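Local coordinates for ABC transporter, substrate binding protein (Agrobacterium tumefaciens, PDB 3C9H) that probably captures a solute in the periplasm and delivers it to an ABC importer, and binds a magnesium ion, at residues 40-45 / 90-95; 133-138 / 261-266. One frame throughout, in Å; residues are numbered along the deposited sequence.

Contact 1: 40-45 / 90-95. With MG (magnesium ion), chain C; CIT (citric acid), chain D.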
ATOM      1  N   SER A  40       0.398   4.174 -10.895  1.00 18.26           N
ATOM      2  CA  SER A  40       0.844   3.982  -9.503  1.00 18.06           C
ATOM      3  C   SER A  40      -0.182   4.361  -8.464  1.00 18.22           C
ATOM      4  O   SER A  40      -1.000   5.256  -8.639  1.00 18.70           O
ATOM      5  CB  SER A  40       2.135   4.745  -9.277  1.00 18.42           C
ATOM      6  OG  SER A  40       2.556   4.732  -7.928  1.00 18.23           O
ATOM      7  N   SER A  41      -0.174   3.638  -7.360  1.00 18.66           N
ATOM      8  CA  SER A  41      -1.059   3.955  -6.271  1.00 19.02           C
ATOM      9  C   SER A  41      -0.368   4.815  -5.226  1.00 19.12           C
ATOM     10  O   SER A  41      -1.011   5.202  -4.270  1.00 19.51           O
ATOM     11  CB  SER A  41      -1.624   2.696  -5.631  1.00 19.01           C
ATOM     12  OG  SER A  41      -0.624   1.945  -4.937  1.00 18.94           O
ATOM     13  N   LEU A  42       0.929   5.072  -5.395  1.00 19.24           N
ATOM     14  CA  LEU A  42       1.689   5.883  -4.460  1.00 19.75           C
ATOM     15  C   LEU A  42       1.235   7.332  -4.630  1.00 20.46           C
ATOM     16  O   LEU A  42       1.373   7.919  -5.715  1.00 20.98           O
ATOM     17  CB  LEU A  42       3.199   5.723  -4.656  1.00 19.86           C
ATOM     18  CG  LEU A  42       4.118   6.550  -3.711  1.00 19.24           C
ATOM     19  CD1 LEU A  42       3.911   6.235  -2.226  1.00 21.06           C
ATOM     20  CD2 LEU A  42       5.576   6.399  -4.040  1.00 21.41           C
ATOM     21  N   ASP A  43       0.668   7.901  -3.569  1.00 21.94           N
ATOM     22  CA  ASP A  43       0.116   9.267  -3.636  1.00 22.21           C
ATOM     23  C   ASP A  43       1.171  10.218  -4.208  1.00 22.91           C
ATOM     24  O   ASP A  43       2.326  10.258  -3.727  1.00 22.67           O
ATOM     25  CB  ASP A  43      -0.320   9.770  -2.261  1.00 21.55           C
ATOM     26  CG  ASP A  43      -1.534   9.024  -1.707  1.00 23.40           C
ATOM     27  OD1 ASP A  43      -1.960   7.998  -2.270  1.00 21.09           O
ATOM     28  OD2 ASP A  43      -2.075   9.483  -0.685  1.00 25.51           O
ATOM     29  N   GLU A  44       0.766  10.980  -5.222  1.00 24.12           N
ATOM     30  CA  GLU A  44       1.702  11.781  -6.019  1.00 25.50           C
ATOM     31  C   GLU A  44       2.650  12.675  -5.229  1.00 26.36           C
ATOM     32  O   GLU A  44       3.827  12.712  -5.554  1.00 26.18           O
ATOM     33  CB  GLU A  44       0.973  12.559  -7.108  1.00 26.63           C
ATOM     34  CG  GLU A  44       1.909  13.255  -8.100  1.00 27.80           C
ATOM     35  CD  GLU A  44       2.281  14.670  -7.701  1.00 31.85           C
ATOM     36  OE1 GLU A  44       1.758  15.159  -6.667  1.00 32.76           O
ATOM     37  OE2 GLU A  44       3.080  15.297  -8.453  1.00 35.41           O
ATOM     38  N   PRO A  45       2.167  13.392  -4.192  1.00 28.64           N
ATOM     39  CA  PRO A  45       3.128  14.237  -3.465  1.00 28.80           C
ATOM     40  C   PRO A  45       4.237  13.475  -2.782  1.00 29.42           C
ATOM     41  O   PRO A  45       5.347  13.977  -2.711  1.00 29.55           O
ATOM     42  CB  PRO A  45       2.251  15.026  -2.486  1.00 29.63           C
ATOM     43  CG  PRO A  45       0.876  14.969  -3.090  1.00 29.66           C
ATOM     44  CD  PRO A  45       0.793  13.593  -3.691  1.00 29.35           C
ATOM     45  N   PHE A  90       5.328   1.126 -16.493  1.00 18.79           N
ATOM     46  CA  PHE A  90       5.577   0.690 -15.111  1.00 18.71           C
ATOM     47  C   PHE A  90       4.278   0.744 -14.310  1.00 18.08           C
ATOM     48  O   PHE A  90       3.548   1.751 -14.354  1.00 19.17           O
ATOM     49  CB  PHE A  90       6.656   1.568 -14.451  1.00 18.57           C
ATOM     50  CG  PHE A  90       7.157   1.037 -13.126  1.00 19.20           C
ATOM     51  CD1 PHE A  90       7.787  -0.190 -13.027  1.00 20.08           C
ATOM     52  CD2 PHE A  90       7.002   1.773 -11.982  1.00 17.83           C
ATOM     53  CE1 PHE A  90       8.228  -0.658 -11.779  1.00 18.90           C
ATOM     54  CE2 PHE A  90       7.452   1.314 -10.744  1.00 19.84           C
ATOM     55  CZ  PHE A  90       8.063   0.087 -10.657  1.00 19.03           C
ATOM     56  N   ALA A  91       3.973  -0.355 -13.608  1.00 17.70           N
ATOM     57  CA  ALA A  91       2.830  -0.457 -12.742  1.00 17.03           C
ATOM     58  C   ALA A  91       3.356  -0.647 -11.345  1.00 16.58           C
ATOM     59  O   ALA A  91       4.163  -1.552 -11.090  1.00 16.24           O
ATOM     60  CB  ALA A  91       1.931  -1.639 -13.138  1.00 18.48           C
ATOM     61  N   PHE A  92       2.902   0.179 -10.428  1.00 15.92           N
ATOM     62  CA  PHE A  92       3.400   0.177  -9.047  1.00 16.81           C
ATOM     63  C   PHE A  92       2.220   0.229  -8.082  1.00 17.55           C
ATOM     64  O   PHE A  92       1.498   1.247  -8.020  1.00 18.08           O
ATOM     65  CB  PHE A  92       4.334   1.376  -8.881  1.00 17.46           C
ATOM     66  CG  PHE A  92       5.082   1.412  -7.549  1.00 16.75           C
ATOM     67  CD1 PHE A  92       5.855   0.353  -7.151  1.00 16.70           C
ATOM     68  CD2 PHE A  92       5.057   2.558  -6.754  1.00 17.54           C
ATOM     69  CE1 PHE A  92       6.552   0.380  -5.960  1.00 17.99           C
ATOM     70  CE2 PHE A  92       5.772   2.594  -5.564  1.00 19.15           C
ATOM     71  CZ  PHE A  92       6.514   1.487  -5.180  1.00 19.79           C
ATOM     72  N   SER A  93       2.009  -0.860  -7.331  1.00 17.81           N
ATOM     73  CA  SER A  93       0.783  -1.057  -6.574  1.00 17.85           C
ATOM     74  C   SER A  93       0.999  -1.772  -5.256  1.00 18.66           C
ATOM     75  O   SER A  93       1.791  -2.724  -5.165  1.00 18.06           O
ATOM     76  CB  SER A  93      -0.189  -1.878  -7.413  1.00 18.07           C
ATOM     77  OG  SER A  93      -1.386  -2.135  -6.716  1.00 16.54           O
ATOM     78  N   SER A  94       0.255  -1.312  -4.261  1.00 18.27           N
ATOM     79  CA  SER A  94       0.207  -1.901  -2.954  1.00 18.56           C
ATOM     80  C   SER A  94      -0.763  -3.090  -2.912  1.00 18.66           C
ATOM     81  O   SER A  94      -0.801  -3.810  -1.908  1.00 20.20           O
ATOM     82  CB  SER A  94      -0.171  -0.863  -1.912  1.00 17.86           C
ATOM     83  OG  SER A  94      -1.339  -0.176  -2.297  1.00 18.23           O
ATOM     84  N   ALA A  95      -1.537  -3.290  -3.981  1.00 19.14           N
ATOM     85  CA  ALA A  95      -2.414  -4.458  -4.066  1.00 18.50           C
ATOM     86  C   ALA A  95      -1.602  -5.670  -4.598  1.00 18.64           C
ATOM     87  O   ALA A  95      -1.632  -6.018  -5.778  1.00 18.63           O
ATOM     88  CB  ALA A  95      -3.682  -4.181  -4.862  1.00 18.40           C
TER
HETATM   89 MG    MG C 401      -2.782   5.986  -3.087  1.00 22.34          MG
HETATM   90  C1  CIT D 402      -1.925   3.232  -1.732  1.00 17.93           C
HETATM   91  O1  CIT D 402      -0.954   2.547  -2.160  1.00 17.54           O
HETATM   92  O2  CIT D 402      -1.766   4.435  -1.438  1.00 17.63           O
HETATM   93  C2  CIT D 402      -3.278   2.603  -1.529  1.00 17.50           C
HETATM   94  C3  CIT D 402      -4.456   3.532  -1.876  1.00 17.42           C
HETATM   95  O7  CIT D 402      -4.242   4.138  -3.187  1.00 19.10           O
HETATM   96  C4  CIT D 402      -5.767   2.754  -1.922  1.00 18.12           C
HETATM   97  C5  CIT D 402      -5.808   1.737  -3.018  1.00 17.92           C
HETATM   98  O3  CIT D 402      -6.222   0.553  -2.800  1.00 16.88           O
HETATM   99  O4  CIT D 402      -5.476   2.135  -4.145  1.00 16.89           O
HETATM  100  C6  CIT D 402      -4.623   4.663  -0.847  1.00 19.20           C
HETATM  101  O5  CIT D 402      -4.554   5.880  -1.168  1.00 17.96           O
HETATM  102  O6  CIT D 402      -4.815   4.404   0.348  1.00 19.63           O
HETATM  103  O   HOH W   1       2.112   1.733  -4.999  1.00 18.11           O
HETATM  104  O   HOH W   2      -3.763   7.116  -4.806  1.00 27.23           O
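S41 and S94 both tuck their hydroxyls over their own backbones, flanked by N on one side and C on the other (chi1 68° and 51°), which turns both OG atoms onto one citrate oxygen. S41 OG donates to O1 of the citrate at 2.9 Å, and S94 OG donates to the same O1 at 2.8 Å. S41 OG also accepts a bond from a water and a weak one from S94 N, so three bonds, one of them weak, meet at this oxygen. The backbone of S41 works too: its N donates to F92 O at 3.0 Å, continuing the parallel pairing of S40 with F92, while its O coordinates the magnesium ion at 2.3 Å. D43 OD1, citrate O2 and O7 and a water are further ligands of the metal, which thus ties the loop after the strand to the citrate. The citrate probably came from the crystallisation liquor, but its position is consistent with the solute pocket of a periplasmic binding protein. S40 OG accepts from L42 N in an ST turn and bonds to Y65 OH. S40 OG also lies 3.5 Å from F92 CD2, at the ring edge and in its plane. L42 runs alongside F92, L42 CD2 lying 4.1 Å from F92 CE2. S93 OG accepts from A95 N in a second ST turn, just before helix 96-104. The contact therefore sits where parallel strands 35-40 and 90-93 end and helices 44-57 and 96-104 begin; F284 meets F92 edge-to-face, R263 of strand 258-268 packs on S41, L42 and F92, and helix 70-82 touches S93 and S94 through T70.

Contact 2: 133-138 / 261-266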
ATOM      1  N   THR A 133       9.011  -2.137  -1.067  1.00 21.38           N
ATOM      2  CA  THR A 133       8.845  -1.415   0.179  1.00 21.30           C
ATOM      3  C   THR A 133       8.406  -2.414   1.250  1.00 22.11           C
ATOM      4  O   THR A 133       8.074  -3.557   0.942  1.00 22.75           O
ATOM      5  CB  THR A 133       7.735  -0.343   0.067  1.00 21.32           C
ATOM      6  OG1 THR A 133       6.446  -0.986  -0.051  1.00 20.26           O
ATOM      7  CG2 THR A 133       7.983   0.600  -1.136  1.00 19.54           C
ATOM      8  N   PHE A 134       8.351  -1.952   2.491  1.00 22.60           N
ATOM      9  CA  PHE A 134       7.937  -2.791   3.633  1.00 23.18           C
ATOM     10  C   PHE A 134       7.112  -1.865   4.557  1.00 23.77           C
ATOM     11  O   PHE A 134       7.672  -1.124   5.354  1.00 24.79           O
ATOM     12  CB  PHE A 134       9.230  -3.322   4.290  1.00 24.32           C
ATOM     13  CG  PHE A 134       9.046  -4.488   5.227  1.00 24.18           C
ATOM     14  CD1 PHE A 134       8.857  -5.777   4.734  1.00 27.62           C
ATOM     15  CD2 PHE A 134       9.113  -4.300   6.599  1.00 26.27           C
ATOM     16  CE1 PHE A 134       8.711  -6.869   5.611  1.00 27.64           C
ATOM     17  CE2 PHE A 134       8.966  -5.374   7.483  1.00 26.43           C
ATOM     18  CZ  PHE A 134       8.765  -6.658   6.986  1.00 26.18           C
ATOM     19  N   GLU A 135       5.785  -1.871   4.390  1.00 22.97           N
ATOM     20  CA  GLU A 135       4.869  -0.864   5.012  1.00 22.70           C
ATOM     21  C   GLU A 135       3.753  -1.490   5.861  1.00 22.47           C
ATOM     22  O   GLU A 135       3.018  -2.320   5.371  1.00 22.80           O
ATOM     23  CB  GLU A 135       4.235   0.003   3.908  1.00 22.17           C
ATOM     24  CG  GLU A 135       5.246   0.928   3.215  1.00 22.88           C
ATOM     25  CD  GLU A 135       4.661   1.575   1.976  1.00 22.58           C
ATOM     26  OE1 GLU A 135       3.821   2.488   2.136  1.00 22.93           O
ATOM     27  OE2 GLU A 135       4.996   1.137   0.852  1.00 22.77           O
ATOM     28  N   PRO A 136       3.647  -1.113   7.151  1.00 22.91           N
ATOM     29  CA  PRO A 136       2.656  -1.723   8.037  1.00 22.65           C
ATOM     30  C   PRO A 136       1.272  -1.069   7.982  1.00 22.74           C
ATOM     31  O   PRO A 136       1.160   0.107   7.629  1.00 23.64           O
ATOM     32  CB  PRO A 136       3.261  -1.525   9.418  1.00 23.82           C
ATOM     33  CG  PRO A 136       3.955  -0.183   9.316  1.00 24.02           C
ATOM     34  CD  PRO A 136       4.523  -0.181   7.875  1.00 23.85           C
ATOM     35  N   ALA A 137       0.250  -1.864   8.288  1.00 22.05           N
ATOM     36  CA  ALA A 137      -1.123  -1.403   8.498  1.00 22.70           C
ATOM     37  C   ALA A 137      -1.296  -1.125   9.983  1.00 23.60           C
ATOM     38  O   ALA A 137      -1.199  -2.060  10.827  1.00 25.04           O
ATOM     39  CB  ALA A 137      -2.086  -2.449   8.087  1.00 21.94           C
ATOM     40  N   VAL A 138      -1.600   0.128  10.298  1.00 22.73           N
ATOM     41  CA  VAL A 138      -1.524   0.630  11.673  1.00 22.99           C
ATOM     42  C   VAL A 138      -2.837   1.260  12.128  1.00 22.49           C
ATOM     43  O   VAL A 138      -3.726   1.546  11.318  1.00 22.23           O
ATOM     44  CB  VAL A 138      -0.400   1.687  11.806  1.00 22.27           C
ATOM     45  CG1 VAL A 138       0.927   1.115  11.339  1.00 23.59           C
ATOM     46  CG2 VAL A 138      -0.774   2.999  11.032  1.00 22.32           C
ATOM     47  N   MET A 261       2.684  -4.904   4.175  1.00 22.28           N
ATOM     48  CA  MET A 261       2.615  -5.085   2.730  1.00 22.44           C
ATOM     49  C   MET A 261       3.859  -4.524   2.111  1.00 21.49           C
ATOM     50  O   MET A 261       4.624  -3.804   2.754  1.00 20.71           O
ATOM     51  CB  MET A 261       1.369  -4.421   2.120  1.00 22.80           C
ATOM     52  CG  MET A 261       1.382  -2.893   2.044  1.00 22.23           C
ATOM     53  SD  MET A 261       2.324  -2.027   0.724  1.00 15.53           S
ATOM     54  CE  MET A 261       1.945  -3.126  -0.595  1.00 33.80           C
ATOM     55  N   SER A 262       4.032  -4.837   0.838  1.00 21.08           N
ATOM     56  CA  SER A 262       5.171  -4.345   0.085  1.00 20.52           C
ATOM     57  C   SER A 262       4.638  -3.900  -1.255  1.00 20.52           C
ATOM     58  O   SER A 262       3.949  -4.676  -1.904  1.00 21.74           O
ATOM     59  CB  SER A 262       6.170  -5.475  -0.135  1.00 20.89           C
ATOM     60  OG  SER A 262       6.741  -5.949   1.077  1.00 23.12           O
ATOM     61  N   ARG A 263       4.943  -2.672  -1.689  1.00 19.36           N
ATOM     62  CA  ARG A 263       4.524  -2.219  -3.014  1.00 18.47           C
ATOM     63  C   ARG A 263       5.255  -3.054  -4.077  1.00 18.20           C
ATOM     64  O   ARG A 263       6.473  -3.282  -3.991  1.00 19.07           O
ATOM     65  CB  ARG A 263       4.846  -0.732  -3.207  1.00 18.83           C
ATOM     66  CG  ARG A 263       3.999   0.157  -2.344  1.00 18.76           C
ATOM     67  CD  ARG A 263       4.363   1.612  -2.447  1.00 18.76           C
ATOM     68  NE  ARG A 263       3.767   2.251  -1.293  1.00 19.80           N
ATOM     69  CZ  ARG A 263       2.543   2.749  -1.244  1.00 20.65           C
ATOM     70  NH1 ARG A 263       1.779   2.846  -2.327  1.00 19.75           N
ATOM     71  NH2 ARG A 263       2.105   3.205  -0.084  1.00 21.38           N
ATOM     72  N   ILE A 264       4.513  -3.509  -5.067  1.00 17.95           N
ATOM     73  CA  ILE A 264       5.051  -4.362  -6.123  1.00 17.62           C
ATOM     74  C   ILE A 264       5.126  -3.607  -7.437  1.00 17.14           C
ATOM     75  O   ILE A 264       4.143  -2.997  -7.879  1.00 16.87           O
ATOM     76  CB  ILE A 264       4.197  -5.648  -6.282  1.00 18.03           C
ATOM     77  CG1 ILE A 264       4.376  -6.587  -5.076  1.00 19.21           C
ATOM     78  CG2 ILE A 264       4.538  -6.411  -7.597  1.00 17.59           C
ATOM     79  CD1 ILE A 264       3.531  -7.882  -5.248  1.00 19.09           C
ATOM     80  N   GLY A 265       6.319  -3.608  -8.022  1.00 16.87           N
ATOM     81  CA  GLY A 265       6.565  -3.029  -9.311  1.00 17.39           C
ATOM     82  C   GLY A 265       6.768  -4.083 -10.379  1.00 17.74           C
ATOM     83  O   GLY A 265       7.382  -5.110 -10.150  1.00 18.20           O
ATOM     84  N   LEU A 266       6.243  -3.792 -11.558  1.00 17.19           N
ATOM     85  CA  LEU A 266       6.405  -4.651 -12.757  1.00 16.93           C
ATOM     86  C   LEU A 266       6.255  -3.795 -14.017  1.00 17.59           C
ATOM     87  O   LEU A 266       5.706  -2.710 -13.954  1.00 17.54           O
ATOM     88  CB  LEU A 266       5.393  -5.797 -12.753  1.00 16.40           C
ATOM     89  CG  LEU A 266       3.893  -5.455 -12.802  1.00 16.61           C
ATOM     90  CD1 LEU A 266       3.460  -5.145 -14.241  1.00 16.16           C
ATOM     91  CD2 LEU A 266       3.003  -6.604 -12.186  1.00 16.82           C
TER
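R263 meets the carboxylate of E135 through NE and NH2, a bidentate salt bridge joining two antiparallel strands at the middle of a periplasmic binding protein fold. NE of R263 reaches OE2 of E135 at 2.7 Å, and NH2 of R263 reaches OE1 of E135 at 2.9 Å; both oxygens use their syn lone pairs. The two flat groups are nearly coplanar, 28° apart, although OE2 is tilted from the guanidinium plane and OE1 lies close to it. T133 OG1 donates to the anti lone pair of E135 OE2 at 2.7 Å, and S237 bonds to OE1, so the buried carboxylate is fixed in rotation and its negative charge is probably stabilised. R263 NH1 hydrogen-bonds citrate O1, and the salt bridge probably helps to orient it. T133 OG1 has a second task: it accepts from R263 N at 2.8 Å in an almost straight bond (178°), made possible because chi1 of T133 (69°) turns the hydroxyl toward that strand. E135 and M261 form a hydrogen-bonded antiparallel pair, E135 N to M261 O and M261 N to E135 O. Farther along, the S262 hydroxyl donates to T133 O from within the carbonyl plane. Packing completes the contact. CG2 of T133 lies against CB and CD of R263, and the folded M261 chain brings its sulfur near the carboxylate; the M261 side chain also touches L186 and F187 of helix 183-194 and M96 of helix 96-104. F134 packs its side chain on A312, M315 and Q316 of helix 312-319, while F134 CA approaches M261 O, at 3.6 Å, in a CA-H...O contact.

How the contacts relate
From the N terminus, strand 35-40 runs into the metal-binding loop, and contact 1 closes the first long loop when strand 90-93 returns beside it after helices 44-57 and 70-82. Contact 2 opens only later, at 133-138, and closes at 261-266 after more than 120 residues, so the two follow in series and neither nests in nor crosses the other. They join laterally, because strand 258-268 runs antiparallel beside 90-93: S93 O lies 2.8 Å from I264 N, and A91 N lies 2.9 Å from L266 O. Strand 258-268 thus ties the neighbouring strands 35-40 and 90-93 of contact 1 to strand 135-142.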